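Local coordinates for protein putative aspartyl-tRNA synthetase (Leishmania major, PDB 6OD8) that probably charges tRNA(Asp) with L-aspartate at the cost of ATP, as a class II aminoacyl-tRNA synthetase, at residues L277-V282 and A486-D491; R456-M461 and T507-Y512. All blocks are in the same frame, centred on the assembly; numbering follows the deposited sequence. Where two conformers were deposited one is given.

Contact 1 of 2, residues L277-V282 and A486-D491; sequences LYKQMV and AQRIHD. With EDO (1,2-ethanediol), chain G.
The carboxamide of Gln-280 and the guanidinium of Arg-488 approach with their planes 41° apart, so the amide does not lie flat on the guanidinium. One guanidinium face is taken, toward its rim, by Ala-486 O, 3.6 Å above the plane; Gln-280 CD and Lys-279 NZ come to the group obliquely. The closest touching is with the aliphatic part of the arginine: Gln-280 NE2 sits 3.3 Å from both CB and CG of Arg-488, and the two side chains cross at about a right angle. The arginine chain bends about its CB-CG bond (chi2 -58°), which carries its head past the glutamine to the lysine. There Lys-279 NZ and Arg-488 NH2 lie 3.9 Å apart, but the buried cations are matched by acids of strand 310-319, through salt bridges from Lys-279 to Asp-315 and from Arg-488 NE to Glu-317. A water lies between the two cationic groups, accepting from Lys-279 NZ at 2.7 Å and, weakly, from Arg-488 NH2. A second water accepts from Gln-280 NE2 at 3.0 Å and donates to Ile-489 O at 2.8 Å. Gln-280 NE2 also bonds His-523, while its OE1 bonds Tyr-512 and Gln-276, which fixes the rotation of the amide. An ethanediol molecule, probably from the crystallisation liquor, accepts from Leu-277 N. Thus helix 276-283 packs on the large sheet of the class II synthetase catalytic domain, against the chain running on from strand 480-487, where Arg-488 shares a backbone hydrogen bond with His-523 of strand 523-529; beyond it, Asp-491 caps helix 492-501, which packs on Ile-489.

Contact 2 of 2, residues R456-M461 and T507-Y512; sequences RPFYTM and TPIKEY. With FMT (formic acid), chain L.
Phe-458 and Tyr-512 are brought together by different first torsions: Phe-458 has CG between its backbone N and carbonyl carbon (chi1 68°), whereas Tyr-512 turns CG away from the backbone N (chi1 163°) and sends its ring out from the helix start. The two side chains slide past each other in opposite directions, Phe-458 CE1 meeting Tyr-512 CE2 at 4.0 Å. Beside them Ile-509 points its far methyl at the end of the phenylalanine, CD1 lying 3.8 Å from Phe-458 CZ. Tyr-512 reaches further, crossing Tyr-459 at about a right angle and bringing OH within 3.3 Å of Tyr-459 CB. A type I turn from Pro-457 to Thr-460 presents both aromatic side chains: Tyr-459 CD2 lies 3.7 Å above one face of the Phe-458 ring, Phe-458 CZ meets the edge of the Tyr-459 ring, and Pro-457 CB rests on a face of the latter. Leu-495 and Ala-499 of helix 492-501 pack on Phe-458, while Leu-277 touches both Ile-509 and Tyr-512. At the helix start a formic acid molecule, probably from the crystallisation liquor, accepts from Tyr-512 N at 3.2 Å, with Ile-509 at the N-cap position. Between the turn and the helix, then, no hydrogen bond passes: their union is largely apolar, and Tyr-512 carries it from the partly exposed Phe-458 and Ile-509 inward to its own hydroxyl, which is hydrogen-bonded to Gln-280.

In the fold
Both contacts belong to the class II catalytic domain, their centres about 9 Å apart, and the segments alternate along the chain. Contact 1 is wholly buried and rests on charge, amide groups and water; it lies on the antiparallel-rich sheet of that domain. Contact 2, farther out and partly buried, relies on aromatic and aliphatic packing. They meet directly: Gln-280 OE1 lies 2.7 Å from Tyr-512 OH, and Gln-487 O is 2.9 Å from Met-461 N, both probable hydrogen bonds. Helix 276-283 therefore touches the chain following an inner strand of the sheet and helix 510-514 alike, and each contact also borders the second subunit.

Contact 1 of 2, residues L277-V282 and A486-D491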
ATOM      1  N   LEU A 277      16.462  -3.095   6.009  1.00 16.23           N
ATOM      2  CA  LEU A 277      17.592  -3.614   5.246  1.00 15.62           C
ATOM      3  C   LEU A 277      17.269  -3.703   3.751  1.00 17.56           C
ATOM      4  O   LEU A 277      18.093  -3.327   2.912  1.00 16.54           O
ATOM      5  CB  LEU A 277      18.009  -4.984   5.784  1.00 17.62           C
ATOM      6  CG  LEU A 277      18.289  -5.125   7.284  1.00 17.97           C
ATOM      7  CD1 LEU A 277      18.932  -6.490   7.528  1.00 23.31           C
ATOM      8  CD2 LEU A 277      19.198  -4.014   7.809  1.00 21.19           C
ATOM      9  N   TYR A 278      16.069  -4.181   3.401  1.00 14.92           N
ATOM     10  CA  TYR A 278      15.711  -4.339   1.989  1.00 13.54           C
ATOM     11  C   TYR A 278      15.591  -2.997   1.277  1.00 12.79           C
ATOM     12  O   TYR A 278      15.994  -2.875   0.116  1.00 16.41           O
ATOM     13  CB  TYR A 278      14.404  -5.128   1.861  1.00 15.46           C
ATOM     14  CG  TYR A 278      14.580  -6.545   2.322  1.00 17.09           C
ATOM     15  CD1 TYR A 278      15.361  -7.427   1.595  1.00 14.30           C
ATOM     16  CD2 TYR A 278      13.981  -7.003   3.495  1.00 22.18           C
ATOM     17  CE1 TYR A 278      15.567  -8.726   2.025  1.00 17.69           C
ATOM     18  CE2 TYR A 278      14.180  -8.317   3.922  1.00 16.70           C
ATOM     19  CZ  TYR A 278      14.967  -9.154   3.193  1.00 20.11           C
ATOM     20  OH  TYR A 278      15.158 -10.447   3.628  1.00 23.72           O
ATOM     21  N   LYS A 279      15.002  -1.986   1.928  1.00 11.70           N
ATOM     22  CA  LYS A 279      14.865  -0.721   1.216  1.00 11.48           C
ATOM     23  C   LYS A 279      16.226  -0.099   0.912  1.00 15.00           C
ATOM     24  O   LYS A 279      16.394   0.524  -0.140  1.00 17.52           O
ATOM     25  CB  LYS A 279      13.948   0.255   1.963  1.00 12.72           C
ATOM     26  CG  LYS A 279      14.467   0.811   3.323  1.00 16.34           C
ATOM     27  CD  LYS A 279      13.417   1.771   3.903  1.00 16.00           C
ATOM     28  CE  LYS A 279      13.821   2.185   5.315  1.00 15.68           C
ATOM     29  NZ  LYS A 279      13.093   3.411   5.759  1.00 17.80           N
ATOM     30  N   GLN A 280      17.240  -0.321   1.761  1.00 13.05           N
ATOM     31  CA  GLN A 280      18.582   0.097   1.369  1.00 14.41           C
ATOM     32  C   GLN A 280      19.135  -0.755   0.226  1.00 19.39           C
ATOM     33  O   GLN A 280      19.806  -0.237  -0.678  1.00 13.37           O
ATOM     34  CB  GLN A 280      19.535   0.010   2.563  1.00 15.10           C
ATOM     35  CG  GLN A 280      19.165   0.874   3.734  1.00 16.58           C
ATOM     36  CD  GLN A 280      20.231   0.752   4.827  1.00 16.44           C
ATOM     37  OE1 GLN A 280      19.996   0.194   5.898  1.00 17.91           O
ATOM     38  NE2 GLN A 280      21.429   1.214   4.515  1.00 15.25           N
ATOM     39  N   MET A 281      18.959  -2.074   0.299  1.00 13.11           N
ATOM     40  CA  MET A 281      19.523  -2.936  -0.730  1.00 15.78           C
ATOM     41  C   MET A 281      18.940  -2.626  -2.102  1.00 14.32           C
ATOM     42  O   MET A 281      19.644  -2.728  -3.107  1.00 14.77           O
ATOM     43  CB  MET A 281      19.273  -4.403  -0.370  1.00 17.13           C
ATOM     44  CG  MET A 281      19.959  -4.786   0.965  1.00 20.76           C
ATOM     45  SD  MET A 281      19.370  -6.361   1.673  1.00 21.24           S
ATOM     46  CE  MET A 281      20.027  -7.386   0.378  1.00 14.93           C
ATOM     47  N   VAL A 282      17.673  -2.220  -2.173  1.00 15.78           N
ATOM     48  CA  VAL A 282      17.078  -1.962  -3.483  0.75 16.04           C
ATOM     49  C   VAL A 282      17.715  -0.741  -4.134  1.00 15.48           C
ATOM     50  O   VAL A 282      17.869  -0.689  -5.355  1.00 16.84           O
ATOM     51  CB  VAL A 282      15.550  -1.824  -3.361  0.75 15.53           C
ATOM     52  CG1 VAL A 282      14.933  -1.499  -4.732  0.75 14.05           C
ATOM     53  CG2 VAL A 282      14.960  -3.134  -2.842  0.75 16.53           C
ATOM     54  N   ALA A 486      17.773   9.261   8.747  1.00 16.25           N
ATOM     55  CA  ALA A 486      19.228   9.366   8.822  1.00 13.26           C
ATOM     56  C   ALA A 486      19.870   9.057   7.483  1.00 13.25           C
ATOM     57  O   ALA A 486      19.293   8.365   6.635  1.00 16.01           O
ATOM     58  CB  ALA A 486      19.809   8.408   9.858  1.00 16.64           C
ATOM     59  N   GLN A 487      21.090   9.560   7.324  1.00 13.70           N
ATOM     60  CA  GLN A 487      22.002   8.998   6.338  1.00 13.89           C
ATOM     61  C   GLN A 487      22.509   7.640   6.816  1.00 21.42           C
ATOM     62  O   GLN A 487      22.918   7.482   7.979  1.00 19.70           O
ATOM     63  CB  GLN A 487      23.193   9.940   6.098  1.00 18.73           C
ATOM     64  CG  GLN A 487      24.164   9.381   5.060  1.00 22.04           C
ATOM     65  CD  GLN A 487      25.401  10.258   4.815  1.00 20.52           C
ATOM     66  OE1 GLN A 487      25.641  11.250   5.513  1.00 18.95           O
ATOM     67  NE2 GLN A 487      26.176   9.901   3.795  1.00 18.00           N
ATOM     68  N   ARG A 488      22.528   6.664   5.904  1.00 14.31           N
ATOM     69  CA  ARG A 488      23.070   5.346   6.206  1.00 15.74           C
ATOM     70  C   ARG A 488      24.564   5.298   5.894  1.00 14.82           C
ATOM     71  O   ARG A 488      25.093   6.122   5.146  1.00 17.18           O
ATOM     72  CB  ARG A 488      22.373   4.250   5.391  1.00 16.86           C
ATOM     73  CG  ARG A 488      20.851   4.436   5.220  1.00 14.93           C
ATOM     74  CD  ARG A 488      20.116   4.502   6.552  1.00 19.02           C
ATOM     75  NE  ARG A 488      18.672   4.619   6.309  1.00 20.64           N
ATOM     76  CZ  ARG A 488      17.755   4.914   7.223  1.00 19.07           C
ATOM     77  NH1 ARG A 488      18.077   5.165   8.499  1.00 15.94           N
ATOM     78  NH2 ARG A 488      16.492   4.975   6.836  1.00 16.89           N
ATOM     79  N   ILE A 489      25.224   4.269   6.411  1.00 15.93           N
ATOM     80  CA  ILE A 489      26.630   4.014   6.094  1.00 17.61           C
ATOM     81  C   ILE A 489      26.650   3.179   4.818  1.00 23.45           C
ATOM     82  O   ILE A 489      26.223   2.017   4.825  1.00 20.50           O
ATOM     83  CB  ILE A 489      27.349   3.293   7.239  1.00 17.78           C
ATOM     84  CG1 ILE A 489      27.336   4.152   8.515  1.00 19.51           C
ATOM     85  CG2 ILE A 489      28.785   2.930   6.836  1.00 20.22           C
ATOM     86  CD1 ILE A 489      27.998   3.481   9.721  1.00 19.56           C
ATOM     87  N   HIS A 490      27.131   3.757   3.716  1.00 16.62           N
ATOM     88  CA  HIS A 490      27.113   3.022   2.453  1.00 22.90           C
ATOM     89  C   HIS A 490      28.449   2.355   2.161  1.00 26.96           C
ATOM     90  O   HIS A 490      28.574   1.644   1.158  1.00 22.68           O
ATOM     91  CB  HIS A 490      26.690   3.937   1.289  1.00 18.82           C
ATOM     92  CG  HIS A 490      27.576   5.123   1.102  1.00 21.77           C
ATOM     93  ND1 HIS A 490      27.598   6.184   1.984  1.00 23.11           N
ATOM     94  CD2 HIS A 490      28.491   5.410   0.145  1.00 26.70           C
ATOM     95  CE1 HIS A 490      28.489   7.071   1.578  1.00 24.60           C
ATOM     96  NE2 HIS A 490      29.054   6.622   0.472  1.00 26.78           N
ATOM     97  N   ASP A 491      29.438   2.535   3.046  1.00 22.36           N
ATOM     98  CA  ASP A 491      30.730   1.884   2.905  1.00 20.48           C
ATOM     99  C   ASP A 491      30.744   0.589   3.705  1.00 27.53           C
ATOM    100  O   ASP A 491      30.580   0.638   4.933  1.00 27.75           O
ATOM    101  CB  ASP A 491      31.847   2.787   3.408  1.00 21.70           C
ATOM    102  CG  ASP A 491      33.208   2.121   3.320  1.00 32.25           C
ATOM    103  OD1 ASP A 491      33.765   2.110   2.213  1.00 32.14           O
ATOM    104  OD2 ASP A 491      33.714   1.607   4.351  1.00 35.90           O
TER
HETATM  105  C1  EDO G 605      15.340  -7.361   8.024  1.00 28.81           C
HETATM  106  O1  EDO G 605      14.812  -6.925   9.291  1.00 41.99           O
HETATM  107  C2  EDO G 605      14.608  -6.638   6.887  1.00 31.21           C
HETATM  108  O2  EDO G 605      14.716  -5.199   7.001  1.00 21.88           O
HETATM  109  O   HOH W   1      14.217   4.005   8.106  1.00 19.93           O
HETATM  110  O   HOH W   2      23.981   1.082   6.149  1.00 18.82           O

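Contact 2 of 2, residues R456-M461 and T507-Y512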
ATOM      1  N   ARG A 456      21.669   5.457  18.347  1.00 21.98           N
ATOM      2  CA  ARG A 456      21.295   5.158  16.974  1.00 19.41           C
ATOM      3  C   ARG A 456      21.820   3.796  16.540  1.00 22.98           C
ATOM      4  O   ARG A 456      22.838   3.317  17.055  1.00 23.41           O
ATOM      5  CB  ARG A 456      21.828   6.233  16.012  1.00 17.59           C
ATOM      6  CG  ARG A 456      21.232   7.603  16.256  1.00 22.54           C
ATOM      7  CD  ARG A 456      19.719   7.548  16.455  1.00 31.99           C
ATOM      8  NE  ARG A 456      19.064   8.496  15.575  1.00 33.46           N
ATOM      9  CZ  ARG A 456      17.839   8.987  15.745  1.00 35.85           C
ATOM     10  NH1 ARG A 456      17.109   8.641  16.792  1.00 28.55           N
ATOM     11  NH2 ARG A 456      17.357   9.841  14.857  1.00 36.99           N
ATOM     12  N   PRO A 457      21.153   3.162  15.567  1.00 21.13           N
ATOM     13  CA  PRO A 457      21.564   1.838  15.085  1.00 24.32           C
ATOM     14  C   PRO A 457      22.917   1.859  14.389  1.00 18.80           C
ATOM     15  O   PRO A 457      23.442   2.903  14.004  1.00 21.10           O
ATOM     16  CB  PRO A 457      20.450   1.481  14.079  1.00 22.26           C
ATOM     17  CG  PRO A 457      19.317   2.316  14.421  1.00 24.59           C
ATOM     18  CD  PRO A 457      19.874   3.592  14.976  1.00 22.44           C
ATOM     19  N   PHE A 458      23.451   0.649  14.171  1.00 25.23           N
ATOM     20  CA  PHE A 458      24.797   0.484  13.628  1.00 25.81           C
ATOM     21  C   PHE A 458      24.920   1.039  12.209  1.00 21.72           C
ATOM     22  O   PHE A 458      26.022   1.400  11.786  1.00 22.87           O
ATOM     23  CB  PHE A 458      25.208  -1.007  13.661  1.00 25.38           C
ATOM     24  CG  PHE A 458      24.423  -1.880  12.712  1.00 29.24           C
ATOM     25  CD1 PHE A 458      24.937  -2.204  11.462  1.00 35.59           C
ATOM     26  CD2 PHE A 458      23.160  -2.352  13.057  1.00 34.47           C
ATOM     27  CE1 PHE A 458      24.210  -2.980  10.577  1.00 23.44           C
ATOM     28  CE2 PHE A 458      22.417  -3.139  12.173  1.00 36.26           C
ATOM     29  CZ  PHE A 458      22.944  -3.454  10.933  1.00 31.59           C
ATOM     30  N   TYR A 459      23.824   1.087  11.450  1.00 19.97           N
ATOM     31  CA  TYR A 459      23.865   1.573  10.069  1.00 21.80           C
ATOM     32  C   TYR A 459      23.758   3.102   9.945  1.00 24.94           C
ATOM     33  O   TYR A 459      23.715   3.614   8.825  1.00 19.07           O
ATOM     34  CB  TYR A 459      22.759   0.916   9.230  1.00 18.71           C
ATOM     35  CG  TYR A 459      21.382   0.892   9.860  1.00 22.84           C
ATOM     36  CD1 TYR A 459      20.565   2.025   9.855  1.00 19.90           C
ATOM     37  CD2 TYR A 459      20.893  -0.263  10.456  1.00 25.37           C
ATOM     38  CE1 TYR A 459      19.320   2.005  10.435  1.00 22.68           C
ATOM     39  CE2 TYR A 459      19.620  -0.295  11.028  1.00 22.47           C
ATOM     40  CZ  TYR A 459      18.855   0.840  11.018  1.00 18.69           C
ATOM     41  OH  TYR A 459      17.611   0.855  11.591  1.00 21.53           O
ATOM     42  N   THR A 460      23.737   3.840  11.054  1.00 21.18           N
ATOM     43  CA  THR A 460      23.625   5.300  10.995  1.00 17.22           C
ATOM     44  C   THR A 460      24.997   5.943  10.788  1.00 18.73           C
ATOM     45  O   THR A 460      25.934   5.668  11.547  1.00 19.44           O
ATOM     46  CB  THR A 460      23.012   5.815  12.290  1.00 18.66           C
ATOM     47  OG1 THR A 460      21.784   5.118  12.525  1.00 22.02           O
ATOM     48  CG2 THR A 460      22.750   7.327  12.196  1.00 18.23           C
ATOM     49  N   MET A 461      25.105   6.831   9.789  1.00 18.58           N
ATOM     50  CA  MET A 461      26.362   7.536   9.525  1.00 19.12           C
ATOM     51  C   MET A 461      26.673   8.532  10.635  1.00 22.97           C
ATOM     52  O   MET A 461      25.816   9.335  11.014  1.00 18.24           O
ATOM     53  CB  MET A 461      26.293   8.268   8.177  1.00 17.66           C
ATOM     54  CG  MET A 461      27.610   8.967   7.761  1.00 16.47           C
ATOM     55  SD  MET A 461      28.871   7.822   7.195  1.00 22.68           S
ATOM     56  CE  MET A 461      28.286   7.526   5.496  1.00 18.14           C
ATOM     57  N   THR A 507      26.762 -11.402  11.505  1.00 36.04           N
ATOM     58  CA  THR A 507      26.719 -12.736  10.900  1.00 41.78           C
ATOM     59  C   THR A 507      25.351 -13.110  10.331  1.00 31.76           C
ATOM     60  O   THR A 507      25.320 -13.756   9.270  1.00 47.02           O
ATOM     61  CB  THR A 507      27.184 -13.832  11.888  1.00 46.14           C
ATOM     62  OG1 THR A 507      26.268 -13.969  12.991  1.00 34.29           O
ATOM     63  CG2 THR A 507      28.587 -13.543  12.409  1.00 49.62           C
ATOM     64  N   PRO A 508      24.213 -12.759  10.937  1.00 35.52           N
ATOM     65  CA  PRO A 508      22.934 -13.129  10.322  1.00 41.88           C
ATOM     66  C   PRO A 508      22.507 -12.267   9.144  1.00 43.38           C
ATOM     67  O   PRO A 508      21.433 -12.523   8.591  1.00 46.84           O
ATOM     68  CB  PRO A 508      21.942 -12.970  11.481  1.00 43.33           C
ATOM     69  CG  PRO A 508      22.504 -11.878  12.261  1.00 46.04           C
ATOM     70  CD  PRO A 508      23.986 -12.145  12.259  1.00 40.03           C
ATOM     71  N   ILE A 509      23.266 -11.250   8.731  1.00 37.34           N
ATOM     72  CA  ILE A 509      22.796 -10.421   7.617  1.00 35.65           C
ATOM     73  C   ILE A 509      23.911 -10.133   6.619  1.00 26.53           C
ATOM     74  O   ILE A 509      24.112  -8.982   6.207  1.00 20.13           O
ATOM     75  CB  ILE A 509      22.169  -9.108   8.118  1.00 26.88           C
ATOM     76  CG1 ILE A 509      23.123  -8.374   9.069  1.00 27.92           C
ATOM     77  CG2 ILE A 509      20.816  -9.384   8.756  1.00 30.05           C
ATOM     78  CD1 ILE A 509      22.603  -7.011   9.524  1.00 27.80           C
ATOM     79  N   LYS A 510      24.642 -11.173   6.216  1.00 24.20           N
ATOM     80  CA  LYS A 510      25.751 -10.950   5.300  1.00 25.17           C
ATOM     81  C   LYS A 510      25.289 -10.359   3.968  1.00 18.83           C
ATOM     82  O   LYS A 510      26.042  -9.612   3.339  1.00 22.33           O
ATOM     83  CB  LYS A 510      26.531 -12.248   5.086  1.00 25.74           C
ATOM     84  CG  LYS A 510      25.759 -13.377   4.413  1.00 36.73           C
ATOM     85  CD  LYS A 510      26.619 -14.634   4.278  1.00 38.22           C
ATOM     86  CE  LYS A 510      26.088 -15.553   3.187  1.00 40.80           C
ATOM     87  NZ  LYS A 510      24.729 -16.089   3.486  1.00 36.50           N
ATOM     88  N   GLU A 511      24.068 -10.671   3.512  1.00 20.06           N
ATOM     89  CA  GLU A 511      23.666 -10.201   2.185  1.00 23.25           C
ATOM     90  C   GLU A 511      23.466  -8.688   2.167  1.00 22.65           C
ATOM     91  O   GLU A 511      23.755  -8.017   1.166  1.00 18.07           O
ATOM     92  CB  GLU A 511      22.389 -10.914   1.727  1.00 24.22           C
ATOM     93  CG  GLU A 511      22.583 -12.378   1.389  1.00 30.75           C
ATOM     94  CD  GLU A 511      22.209 -13.281   2.546  1.00 33.98           C
ATOM     95  OE1 GLU A 511      21.925 -12.756   3.645  1.00 36.67           O
ATOM     96  OE2 GLU A 511      22.191 -14.510   2.356  1.00 42.69           O
ATOM     97  N   TYR A 512      22.959  -8.131   3.261  1.00 19.47           N
ATOM     98  CA  TYR A 512      22.803  -6.686   3.355  1.00 16.03           C
ATOM     99  C   TYR A 512      24.162  -5.985   3.242  1.00 19.80           C
ATOM    100  O   TYR A 512      24.335  -5.060   2.439  1.00 20.74           O
ATOM    101  CB  TYR A 512      22.090  -6.372   4.669  1.00 17.12           C
ATOM    102  CG  TYR A 512      22.157  -4.966   5.196  1.00 15.31           C
ATOM    103  CD1 TYR A 512      21.316  -3.978   4.697  1.00 15.05           C
ATOM    104  CD2 TYR A 512      23.023  -4.633   6.242  1.00 19.59           C
ATOM    105  CE1 TYR A 512      21.341  -2.715   5.184  1.00 19.08           C
ATOM    106  CE2 TYR A 512      23.043  -3.358   6.750  1.00 17.90           C
ATOM    107  CZ  TYR A 512      22.196  -2.399   6.222  1.00 20.97           C
ATOM    108  OH  TYR A 512      22.216  -1.105   6.713  1.00 20.66           O
TER
HETATM  109  C   FMT L 610      19.668  -9.514   4.827  1.00 45.02           C
HETATM  110  O1  FMT L 610      18.936  -9.783   3.857  1.00 36.69           O
HETATM  111  O2  FMT L 610      20.856  -9.865   4.956  1.00 34.22           O